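Local coordinates for beta-L-arabinobiosidase (Bacteroides thetaiotaomicron, PDB 5MQR), which probably hydrolyses glycosidic linkages in plant pectin for a gut bacterium, combining sialidase-like and further glycosidase regions in one long chain, at residues I355-Y360 and D454-A459; L56-R61 and K395-I400; E329-L334 and Y364-P369; I486-F491 and T571-T576. All coordinates share one frame; numbering follows the deposited sequence.

Contact 1. Residues I355-Y360 and D454-A459. With CA (calcium ion), chain J.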
# COMPACT_ATOMS: atom_id res chain seq x y z
N ILE A 355 -14.60 24.46 -4.19
CA ILE A 355 -15.62 25.03 -5.05
C ILE A 355 -15.29 26.51 -5.22
O ILE A 355 -15.55 27.34 -4.33
CB ILE A 355 -17.06 24.88 -4.50
CG1 ILE A 355 -17.41 23.42 -4.19
CG2 ILE A 355 -18.08 25.47 -5.49
CD1 ILE A 355 -18.77 23.25 -3.53
N THR A 356 -14.71 26.84 -6.38
CA THR A 356 -14.62 28.20 -6.85
C THR A 356 -16.02 28.83 -6.75
O THR A 356 -17.01 28.16 -7.07
CB THR A 356 -14.17 28.22 -8.33
OG1 THR A 356 -13.03 27.36 -8.50
CG2 THR A 356 -13.78 29.62 -8.76
N PRO A 357 -16.13 30.08 -6.27
CA PRO A 357 -17.44 30.75 -6.38
C PRO A 357 -17.85 30.92 -7.86
O PRO A 357 -16.98 31.20 -8.69
CB PRO A 357 -17.22 32.11 -5.71
CG PRO A 357 -15.83 32.15 -5.22
CD PRO A 357 -15.08 30.99 -5.80
N MSE A 358 -19.14 30.72 -8.19
CA MSE A 358 -19.62 30.99 -9.54
C MSE A 358 -19.66 32.49 -9.72
O MSE A 358 -20.38 33.19 -9.02
CB MSE A 358 -21.01 30.42 -9.74
CG MSE A 358 -21.53 30.56 -11.18
SE MSE A 358 -23.43 30.05 -11.25
CE MSE A 358 -23.35 28.18 -10.63
N ARG A 359 -18.87 33.00 -10.63
CA ARG A 359 -18.68 34.40 -10.94
C ARG A 359 -19.78 34.96 -11.81
O ARG A 359 -20.16 36.12 -11.64
CB ARG A 359 -17.30 34.63 -11.55
CG ARG A 359 -16.18 34.18 -10.59
CD ARG A 359 -14.78 34.40 -11.13
NE ARG A 359 -14.53 33.84 -12.45
CZ ARG A 359 -14.32 32.55 -12.72
NH1 ARG A 359 -14.42 31.62 -11.78
NH2 ARG A 359 -14.06 32.20 -13.97
N TYR A 360 -20.32 34.14 -12.72
CA TYR A 360 -21.32 34.58 -13.67
C TYR A 360 -22.57 33.75 -13.52
O TYR A 360 -22.54 32.53 -13.72
CB TYR A 360 -20.77 34.47 -15.10
CG TYR A 360 -19.52 35.27 -15.31
CD1 TYR A 360 -19.57 36.65 -15.54
CD2 TYR A 360 -18.28 34.66 -15.28
CE1 TYR A 360 -18.41 37.40 -15.75
CE2 TYR A 360 -17.12 35.39 -15.48
CZ TYR A 360 -17.18 36.75 -15.71
OH TYR A 360 -15.98 37.41 -15.88
N ASP A 454 -5.99 35.86 -8.06
CA ASP A 454 -7.38 35.55 -8.34
C ASP A 454 -8.20 35.98 -7.15
O ASP A 454 -8.04 35.42 -6.08
CB ASP A 454 -7.55 34.03 -8.56
CG ASP A 454 -8.92 33.68 -9.18
OD1 ASP A 454 -9.91 34.44 -8.94
OD2 ASP A 454 -9.00 32.67 -9.93
N PRO A 455 -9.13 36.94 -7.33
CA PRO A 455 -10.00 37.34 -6.22
C PRO A 455 -10.98 36.30 -5.76
O PRO A 455 -11.58 36.47 -4.70
CB PRO A 455 -10.81 38.52 -6.79
CG PRO A 455 -10.05 38.95 -8.00
CD PRO A 455 -9.44 37.71 -8.55
N PHE A 456 -11.17 35.26 -6.57
CA PHE A 456 -12.18 34.26 -6.33
C PHE A 456 -11.63 32.85 -6.09
O PHE A 456 -12.39 31.91 -5.97
CB PHE A 456 -13.18 34.29 -7.49
CG PHE A 456 -13.85 35.62 -7.65
CD1 PHE A 456 -14.88 36.00 -6.79
CD2 PHE A 456 -13.41 36.51 -8.61
CE1 PHE A 456 -15.48 37.24 -6.90
CE2 PHE A 456 -14.01 37.75 -8.72
CZ PHE A 456 -15.05 38.12 -7.87
N ASP A 457 -10.33 32.68 -6.00
CA ASP A 457 -9.75 31.36 -5.78
C ASP A 457 -8.35 31.52 -5.19
O ASP A 457 -7.89 32.66 -5.00
CB ASP A 457 -9.73 30.54 -7.11
CG ASP A 457 -10.08 29.05 -6.89
OD1 ASP A 457 -9.80 28.53 -5.78
OD2 ASP A 457 -10.64 28.42 -7.82
N TYR A 458 -7.69 30.40 -4.90
CA TYR A 458 -6.37 30.40 -4.31
C TYR A 458 -5.58 29.21 -4.80
O TYR A 458 -6.16 28.27 -5.37
CB TYR A 458 -6.47 30.38 -2.78
CG TYR A 458 -7.54 29.48 -2.23
CD1 TYR A 458 -7.44 28.06 -2.32
CD2 TYR A 458 -8.65 30.01 -1.59
CE1 TYR A 458 -8.44 27.24 -1.79
CE2 TYR A 458 -9.64 29.20 -1.05
CZ TYR A 458 -9.53 27.83 -1.15
OH TYR A 458 -10.53 27.08 -0.59
N ALA A 459 -4.26 29.28 -4.58
CA ALA A 459 -3.35 28.16 -4.82
C ALA A 459 -3.36 27.31 -3.57
O ALA A 459 -3.51 27.82 -2.47
CB ALA A 459 -1.93 28.64 -5.10
CA CA J . -7.00 34.67 -4.10
O HOH W 1 -9.31 35.00 -3.31
O HOH W 2 -7.01 34.05 -1.76
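Thr-356, Pro-357 and Arg-359 meet Phe-456 and Asp-457 in a buried contact between two loops, one following propeller strand 349-350, the other the calcium-binding loop between strands 447-452 and 460-468. Thr-356 OG1 donates to Asp-457 OD2 across 2.7 Å, approaching from above the carboxylate plane, 37° out of it. The second oxygen of that carboxylate, Asp-457 OD1, takes Tyr-458 N on its anti side at 3.0 Å; with a bond at each oxygen, the group has little freedom to rotate.

Phe-456 supplies the apolar half. Arg-359 CG stands over one face of its ring, 4.3 Å from the centroid and 21° off the normal, a CH-pi contact. Pro-357 CG lies instead at the ring edge, 4.1 Å from Phe-456 CB. The arginine chain then bends at chi3 (-53°), and its guanidinium departs at a slant from the ring to form salt bridges with Asp-397 and Glu-396.

The opposing loop is shaped from within. Asp-454 OD1 accepts from Phe-456 N at 2.8 Å, closing an Asx turn inside a type I beta turn, and also pairs with Arg-58. The turn presents Asp-454 O and Asp-457 O to the calcium ion, each 2.4 Å from it; two waters, Asp-452 and Glu-597 complete the shell. The result is a calcium site built from the carbonyls of a type I turn and acidic side chains, set where the propeller loop meets the following domain.

Contact 2. Residues L56-R61 and K395-I400; sequences LVRANR and KEDMWI
Val-57 and Met-398, a selenomethionine, form an antiparallel hydrogen-bonded pair whose side chains lie alongside one another and point the same way, Val-57 CB 3.8 Å from Met-398 CB. Met-398 N donates to Val-57 O at 3.0 Å. The return bond is doubled: Met-398 O accepts both Val-57 N at 3.1 Å, almost straight at 170°, and Leu-56 N at 2.8 Å, the two donors arriving from one face of the carbonyl plane. Beyond this pair Leu-56 CD1 slants across to Ile-400 CG2, 3.6 Å away.

Further along, the contact passes to a side chain. Asp-397 has CG anti to its carbonyl carbon (chi1 -62°), which brings OD1 within 3.0 Å of Ala-59 N, met nearly head-on to the C-O bond. Ala-59 CB meanwhile rests 3.8 Å from Glu-396 CG.

A second shell stands behind these residues. Besides the arginine that both acids share, Lys-365 pairs with Glu-396 OE1, and Asn-75 ND2 bonds to Glu-396 O. Tyr-89 and Tyr-91 of strand 86-94 pack on the side that carries Val-57 and Met-398.

Two residues facing one make a classic beta bulge, set here between strands 52-57 and 397-403. An N-terminal strand added to strands from much later in the chain is consistent with the ring closure that completes the last blade of a beta propeller.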
# COMPACT_ATOMS: atom_id res chain seq x y z
N LEU A 56 -7.98 24.43 -16.72
CA LEU A 56 -7.67 24.59 -18.12
C LEU A 56 -8.24 25.90 -18.67
O LEU A 56 -7.56 26.57 -19.41
CB LEU A 56 -8.24 23.41 -18.91
CG LEU A 56 -7.31 22.23 -19.10
CD1 LEU A 56 -6.84 21.70 -17.77
CD2 LEU A 56 -8.00 21.14 -19.91
N VAL A 57 -9.50 26.20 -18.34
CA VAL A 57 -10.19 27.40 -18.83
C VAL A 57 -10.85 28.16 -17.68
O VAL A 57 -11.63 27.59 -16.92
CB VAL A 57 -11.28 27.06 -19.88
CG1 VAL A 57 -11.88 28.33 -20.42
CG2 VAL A 57 -10.70 26.20 -21.01
N ARG A 58 -10.50 29.44 -17.55
CA ARG A 58 -11.06 30.33 -16.53
C ARG A 58 -11.90 31.36 -17.23
O ARG A 58 -11.37 32.27 -17.87
CB ARG A 58 -9.96 31.02 -15.71
CG ARG A 58 -10.45 31.88 -14.55
CD ARG A 58 -9.34 32.70 -13.92
NE ARG A 58 -9.87 33.36 -12.71
CZ ARG A 58 -10.67 34.43 -12.72
NH1 ARG A 58 -10.99 35.02 -13.86
NH2 ARG A 58 -11.13 34.91 -11.56
N ALA A 59 -13.22 31.23 -17.11
CA ALA A 59 -14.16 32.14 -17.80
C ALA A 59 -13.93 33.59 -17.42
O ALA A 59 -13.71 33.89 -16.24
CB ALA A 59 -15.60 31.75 -17.50
N ASN A 60 -13.98 34.48 -18.40
CA ASN A 60 -13.88 35.92 -18.13
C ASN A 60 -14.54 36.70 -19.23
O ASN A 60 -13.97 36.87 -20.31
CB ASN A 60 -12.41 36.33 -18.01
CG ASN A 60 -12.21 37.66 -17.31
OD1 ASN A 60 -12.95 38.64 -17.51
ND2 ASN A 60 -11.17 37.72 -16.48
N ARG A 61 -15.74 37.21 -18.96
CA ARG A 61 -16.49 38.01 -19.93
C ARG A 61 -15.87 39.38 -20.21
O ARG A 61 -15.93 39.89 -21.33
CB ARG A 61 -17.93 38.20 -19.45
CG ARG A 61 -18.84 38.96 -20.43
CD ARG A 61 -20.21 39.17 -19.82
NE ARG A 61 -20.78 37.89 -19.40
CZ ARG A 61 -21.63 37.69 -18.39
NH1 ARG A 61 -22.07 38.68 -17.63
NH2 ARG A 61 -22.04 36.44 -18.14
N LYS A 395 -20.28 24.71 -14.17
CA LYS A 395 -20.54 24.94 -15.61
C LYS A 395 -19.96 26.28 -16.09
O LYS A 395 -20.55 26.98 -16.91
CB LYS A 395 -22.02 24.90 -15.94
CG LYS A 395 -22.78 23.79 -15.24
CD LYS A 395 -24.11 23.51 -15.96
CE LYS A 395 -24.89 22.44 -15.21
NZ LYS A 395 -26.31 22.30 -15.67
N GLU A 396 -18.76 26.59 -15.59
CA GLU A 396 -18.13 27.90 -15.83
C GLU A 396 -16.66 27.78 -16.20
O GLU A 396 -16.20 28.37 -17.18
CB GLU A 396 -18.29 28.77 -14.58
CG GLU A 396 -17.75 30.18 -14.72
CD GLU A 396 -18.23 31.11 -13.61
OE1 GLU A 396 -19.40 31.53 -13.67
OE2 GLU A 396 -17.44 31.42 -12.68
N ASP A 397 -15.91 27.06 -15.36
CA ASP A 397 -14.49 26.85 -15.56
C ASP A 397 -14.24 25.38 -15.93
O ASP A 397 -14.88 24.50 -15.37
CB ASP A 397 -13.73 27.21 -14.27
CG ASP A 397 -13.90 28.66 -13.87
OD1 ASP A 397 -13.96 29.49 -14.79
OD2 ASP A 397 -13.96 28.98 -12.65
N MSE A 398 -13.31 25.14 -16.86
CA MSE A 398 -12.96 23.78 -17.30
C MSE A 398 -11.71 23.34 -16.58
O MSE A 398 -10.73 24.10 -16.45
CB MSE A 398 -12.80 23.69 -18.82
CG MSE A 398 -13.96 24.24 -19.63
SE MSE A 398 -15.67 23.56 -19.00
CE MSE A 398 -15.37 21.67 -19.42
N TRP A 399 -11.77 22.11 -16.07
CA TRP A 399 -10.69 21.52 -15.28
C TRP A 399 -10.33 20.11 -15.78
O TRP A 399 -11.11 19.45 -16.49
CB TRP A 399 -11.14 21.37 -13.82
CG TRP A 399 -11.21 22.61 -13.05
CD1 TRP A 399 -12.19 23.55 -13.10
CD2 TRP A 399 -10.30 23.05 -12.05
NE1 TRP A 399 -11.95 24.54 -12.20
CE2 TRP A 399 -10.78 24.27 -11.55
CE3 TRP A 399 -9.11 22.52 -11.54
CZ2 TRP A 399 -10.12 24.99 -10.57
CZ3 TRP A 399 -8.43 23.24 -10.56
CH2 TRP A 399 -8.94 24.47 -10.08
N ILE A 400 -9.15 19.67 -15.38
CA ILE A 400 -8.75 18.26 -15.48
C ILE A 400 -8.10 17.83 -14.14
O ILE A 400 -7.55 18.65 -13.44
CB ILE A 400 -7.85 18.01 -16.72
CG1 ILE A 400 -7.96 16.56 -17.22
CG2 ILE A 400 -6.37 18.39 -16.46
CD1 ILE A 400 -7.34 16.30 -18.60

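Contact 3. Residues E329-L334 and Y364-P369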
# COMPACT_ATOMS: atom_id res chain seq x y z
N GLU A 329 -26.14 14.31 -3.45
CA GLU A 329 -27.26 14.95 -4.17
C GLU A 329 -26.91 16.41 -4.59
O GLU A 329 -27.62 17.02 -5.38
CB GLU A 329 -28.55 14.90 -3.35
CG GLU A 329 -29.10 13.49 -3.20
CD GLU A 329 -29.58 12.87 -4.52
OE1 GLU A 329 -30.21 13.61 -5.32
OE2 GLU A 329 -29.31 11.67 -4.78
N PHE A 330 -25.80 16.92 -4.07
CA PHE A 330 -25.23 18.20 -4.47
C PHE A 330 -24.04 17.87 -5.36
O PHE A 330 -23.49 16.76 -5.28
CB PHE A 330 -24.78 18.99 -3.25
CG PHE A 330 -25.89 19.25 -2.27
CD1 PHE A 330 -26.23 18.30 -1.31
CD2 PHE A 330 -26.60 20.44 -2.30
CE1 PHE A 330 -27.25 18.53 -0.40
CE2 PHE A 330 -27.64 20.68 -1.41
CZ PHE A 330 -27.97 19.72 -0.45
N ARG A 331 -23.63 18.82 -6.20
CA ARG A 331 -22.51 18.56 -7.10
C ARG A 331 -21.17 18.85 -6.46
O ARG A 331 -20.35 19.54 -7.02
CB ARG A 331 -22.72 19.28 -8.43
CG ARG A 331 -24.06 18.91 -9.04
CD ARG A 331 -24.21 19.42 -10.45
NE ARG A 331 -25.52 19.07 -10.99
CZ ARG A 331 -25.82 18.93 -12.29
NH1 ARG A 331 -24.92 19.15 -13.25
NH2 ARG A 331 -27.05 18.57 -12.64
N TRP A 332 -20.93 18.26 -5.29
CA TRP A 332 -19.62 18.32 -4.64
C TRP A 332 -19.53 17.26 -3.53
O TRP A 332 -20.54 16.81 -3.06
CB TRP A 332 -19.40 19.69 -4.01
CG TRP A 332 -20.28 20.03 -2.83
CD1 TRP A 332 -20.11 19.63 -1.53
CD2 TRP A 332 -21.42 20.89 -2.83
NE1 TRP A 332 -21.08 20.19 -0.72
CE2 TRP A 332 -21.91 20.95 -1.49
CE3 TRP A 332 -22.09 21.62 -3.82
CZ2 TRP A 332 -23.04 21.71 -1.13
CZ3 TRP A 332 -23.22 22.39 -3.45
CH2 TRP A 332 -23.67 22.43 -2.13
N PRO A 333 -18.34 16.84 -3.14
CA PRO A 333 -17.10 17.00 -3.91
C PRO A 333 -17.10 16.09 -5.12
O PRO A 333 -18.09 15.43 -5.41
CB PRO A 333 -16.03 16.54 -2.93
CG PRO A 333 -16.74 15.44 -2.16
CD PRO A 333 -18.19 15.83 -2.07
N LEU A 334 -15.98 16.07 -5.83
CA LEU A 334 -15.76 15.06 -6.84
C LEU A 334 -14.89 14.01 -6.14
O LEU A 334 -13.86 14.37 -5.55
CB LEU A 334 -15.05 15.63 -8.05
CG LEU A 334 -15.03 14.75 -9.31
CD1 LEU A 334 -16.44 14.61 -9.86
CD2 LEU A 334 -14.13 15.37 -10.36
N TYR A 364 -29.60 27.35 -15.46
CA TYR A 364 -29.21 25.96 -15.13
C TYR A 364 -27.77 25.72 -14.70
O TYR A 364 -27.39 24.55 -14.49
CB TYR A 364 -29.64 24.96 -16.24
CG TYR A 364 -31.14 25.02 -16.58
CD1 TYR A 364 -32.12 24.76 -15.62
CD2 TYR A 364 -31.55 25.37 -17.87
CE1 TYR A 364 -33.48 24.84 -15.94
CE2 TYR A 364 -32.89 25.46 -18.20
CZ TYR A 364 -33.86 25.19 -17.25
OH TYR A 364 -35.18 25.30 -17.65
N LYS A 365 -27.00 26.80 -14.51
CA LYS A 365 -25.68 26.68 -13.90
C LYS A 365 -25.85 26.29 -12.43
O LYS A 365 -26.61 26.93 -11.71
CB LYS A 365 -24.88 27.97 -14.06
CG LYS A 365 -24.50 28.25 -15.51
CD LYS A 365 -23.68 29.51 -15.68
CE LYS A 365 -22.31 29.40 -15.07
NZ LYS A 365 -21.51 30.59 -15.39
N SER A 366 -25.18 25.21 -12.02
CA SER A 366 -25.23 24.75 -10.63
C SER A 366 -23.83 24.62 -10.03
O SER A 366 -22.85 24.48 -10.74
CB SER A 366 -26.00 23.44 -10.55
OG SER A 366 -25.43 22.53 -11.43
N TYR A 367 -23.74 24.67 -8.70
CA TYR A 367 -22.47 24.80 -8.01
C TYR A 367 -21.68 23.50 -7.95
O TYR A 367 -22.24 22.47 -7.61
CB TYR A 367 -22.66 25.29 -6.57
CG TYR A 367 -23.32 26.64 -6.51
CD1 TYR A 367 -22.61 27.79 -6.88
CD2 TYR A 367 -24.64 26.77 -6.13
CE1 TYR A 367 -23.22 29.04 -6.86
CE2 TYR A 367 -25.26 28.02 -6.10
CZ TYR A 367 -24.54 29.14 -6.46
OH TYR A 367 -25.14 30.36 -6.42
N GLY A 368 -20.38 23.56 -8.26
CA GLY A 368 -19.43 22.54 -7.89
C GLY A 368 -18.80 21.78 -9.03
O GLY A 368 -19.20 21.93 -10.18
N PRO A 369 -17.79 20.94 -8.72
CA PRO A 369 -17.17 20.11 -9.76
C PRO A 369 -18.15 19.04 -10.24
O PRO A 369 -18.83 18.42 -9.42
CB PRO A 369 -15.96 19.54 -9.05
CG PRO A 369 -16.35 19.50 -7.62
CD PRO A 369 -17.21 20.69 -7.39
O HOH W 3 -24.72 21.54 -6.69
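Arg-331, at the centre of an inverse gamma turn, leans on Ser-366 and the backbone of Tyr-367 and Gly-368 where two loops of the propeller region meet. A chi1 of -55° sends its side chain off beside its own backbone N, and the chain runs extended from CG to NE. This brings one face of the guanidinium against Ser-366 OG, which sits 3.3 Å from its plane, toward the rim; OG comes within 3.5 Å of Arg-331 CD, a contact without a hydrogen bond. Arg-331 NH1 reaches on to Gln-370 OE1. With an alanine here, Gln-370 OE1 would probably lose this donor and Ser-366 OG the flat group it lies against.

Trp-332 holds CG between its backbone N and carbonyl carbon (chi1 68°), turning the indole edge to Tyr-367 O, which lies in the ring plane 3.9 Å from CE3. Its NE1 bonds to Pro-38 O. Pro-369 wedges between neighbours, its CD 4.1 Å from Trp-332 CB and its CG equally far from Leu-334 CB. Gly-368 CA makes a CA-H...O contact of 3.3 Å with Arg-331 O, where any side chain would clash. One water links the loops, accepting from Arg-331 N at 3.0 Å and donating to Tyr-367 O at 2.8 Å.

Contact 4. Residues I486-F491 and T571-T576; sequences ILQIDF and TGEMRT
Leu-487 and Thr-571 bring their CA atoms to 4.4 Å, and from this point the courses of 486-490 and 571-574 diverge at 66°. The motif is the end of an antiparallel strand pair: segment 571-576 continues from strand 564-570, the sheet neighbour of strand 487-492, and swings across it as a loop. Thr-571 CA makes a CA-H...O contact of 3.1 Å with Ile-486 O. Beside it Ile-486 CG2 presses on Gly-572 CA at 3.5 Å, tighter than usual for carbons, while Leu-487 CD1 slants to Thr-571 CG2 at 4.2 Å.

Gln-488 spans the widening angle. With its first torsion at -62° and the chain extended beyond CG, the amide stands beside the departing loop. Arg-570 NH2 donates to OE1, and NE2 bonds to Glu-503. A leucine in its place is likely to leave Arg-570 and Glu-503 without this partner and the loop without the two waters that the amide holds. One water donates to Gln-488 OE1 at 2.6 Å and accepts from Met-574 N at 2.8 Å; the other accepts from Gln-488 NE2 at 2.9 Å and donates to Glu-573 OE2, also at 2.9 Å.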
# COMPACT_ATOMS: atom_id res chain seq x y z
N ILE A 486 -2.71 36.31 1.83
CA ILE A 486 -2.75 35.48 3.01
C ILE A 486 -2.22 34.09 2.66
O ILE A 486 -2.46 33.60 1.56
CB ILE A 486 -4.18 35.45 3.61
CG1 ILE A 486 -4.19 34.75 4.98
CG2 ILE A 486 -5.15 34.75 2.68
CD1 ILE A 486 -5.50 34.93 5.77
N LEU A 487 -1.47 33.48 3.59
CA LEU A 487 -1.13 32.06 3.49
C LEU A 487 -1.59 31.36 4.75
O LEU A 487 -1.17 31.73 5.84
CB LEU A 487 0.37 31.86 3.32
CG LEU A 487 0.81 30.40 3.15
CD1 LEU A 487 0.36 29.82 1.82
CD2 LEU A 487 2.31 30.33 3.28
N GLN A 488 -2.46 30.36 4.60
CA GLN A 488 -2.85 29.52 5.74
C GLN A 488 -2.16 28.18 5.66
O GLN A 488 -2.11 27.58 4.59
CB GLN A 488 -4.35 29.32 5.76
CG GLN A 488 -5.10 30.62 5.92
CD GLN A 488 -6.54 30.40 6.29
OE1 GLN A 488 -7.16 29.41 5.86
NE2 GLN A 488 -7.08 31.31 7.10
N ILE A 489 -1.63 27.72 6.80
CA ILE A 489 -0.99 26.42 6.93
C ILE A 489 -1.76 25.60 7.97
O ILE A 489 -1.77 25.94 9.16
CB ILE A 489 0.51 26.56 7.32
CG1 ILE A 489 1.26 27.40 6.30
CG2 ILE A 489 1.18 25.19 7.36
CD1 ILE A 489 2.65 27.77 6.74
N ASP A 490 -2.40 24.53 7.51
CA ASP A 490 -3.32 23.73 8.32
C ASP A 490 -2.77 22.32 8.52
O ASP A 490 -2.20 21.74 7.61
CB ASP A 490 -4.70 23.62 7.63
CG ASP A 490 -5.52 24.91 7.70
OD1 ASP A 490 -5.00 25.96 8.17
OD2 ASP A 490 -6.70 24.86 7.24
N PHE A 491 -3.01 21.76 9.70
CA PHE A 491 -2.65 20.37 10.00
C PHE A 491 -3.96 19.61 10.17
O PHE A 491 -4.72 19.91 11.06
CB PHE A 491 -1.81 20.34 11.26
CG PHE A 491 -0.58 21.19 11.16
CD1 PHE A 491 -0.64 22.56 11.46
CD2 PHE A 491 0.62 20.66 10.71
CE1 PHE A 491 0.49 23.36 11.35
CE2 PHE A 491 1.75 21.45 10.60
CZ PHE A 491 1.69 22.80 10.92
N THR A 571 -3.39 29.74 -0.25
CA THR A 571 -3.19 31.21 -0.33
C THR A 571 -4.49 31.99 -0.12
O THR A 571 -4.71 33.00 -0.77
CB THR A 571 -2.54 31.63 -1.67
OG1 THR A 571 -3.45 31.40 -2.74
CG2 THR A 571 -1.24 30.83 -1.91
N GLY A 572 -5.34 31.53 0.78
CA GLY A 572 -6.67 32.12 0.99
C GLY A 572 -7.42 31.43 2.12
O GLY A 572 -7.01 30.39 2.63
N GLU A 573 -8.54 32.02 2.50
CA GLU A 573 -9.43 31.44 3.48
C GLU A 573 -10.42 30.59 2.74
O GLU A 573 -10.84 30.95 1.63
CB GLU A 573 -10.17 32.54 4.25
CG GLU A 573 -9.24 33.54 4.91
CD GLU A 573 -9.96 34.64 5.64
OE1 GLU A 573 -10.03 35.75 5.07
OE2 GLU A 573 -10.43 34.40 6.78
N MSE A 574 -10.84 29.49 3.35
CA MSE A 574 -11.94 28.68 2.81
C MSE A 574 -13.21 29.44 2.84
O MSE A 574 -13.46 30.20 3.76
CB MSE A 574 -12.15 27.38 3.59
CG MSE A 574 -11.25 26.32 2.98
SE MSE A 574 -10.92 24.80 4.20
CE MSE A 574 -10.80 25.62 6.00
N ARG A 575 -14.02 29.25 1.80
CA ARG A 575 -15.33 29.88 1.70
C ARG A 575 -16.35 28.88 2.21
O ARG A 575 -16.29 27.71 1.86
CB ARG A 575 -15.64 30.28 0.26
CG ARG A 575 -15.07 31.63 -0.11
CD ARG A 575 -15.31 31.98 -1.57
NE ARG A 575 -14.37 33.02 -2.01
CZ ARG A 575 -14.66 34.29 -2.29
NH1 ARG A 575 -15.91 34.77 -2.22
NH2 ARG A 575 -13.67 35.11 -2.67
N THR A 576 -17.30 29.35 3.01
CA THR A 576 -18.40 28.50 3.45
C THR A 576 -19.45 28.30 2.32
O THR A 576 -19.97 27.19 2.11
CB THR A 576 -18.98 28.97 4.80
OG1 THR A 576 -20.08 28.13 5.16
CG2 THR A 576 -19.46 30.41 4.77
O HOH W 4 -3.49 35.51 -1.12
O HOH W 5 -9.79 29.11 5.96
O HOH W 6 -9.84 31.77 7.74

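In the fold
From the N terminus, contact 2 opens first, at 56-61, and closes only at 395-400, enclosing most of the propeller region. Contact 3 is nested inside that long loop, bringing 364-369 back to 329-334. Contact 1 crosses both: it starts at 355-360, between the two segments of contact 3, and ends at 454-459, beyond contact 2, tying the propeller to the calcium-binding loop of the following domain. Contact 4 comes afterwards in series, within that later region. Contacts 1, 2 and 3 touch one another through charged side chains, and contact 1 meets contact 4 through Ala-459 N and Thr-571 OG1. Contacts 2 and 4 do not touch, yet reach the same mixed sheet.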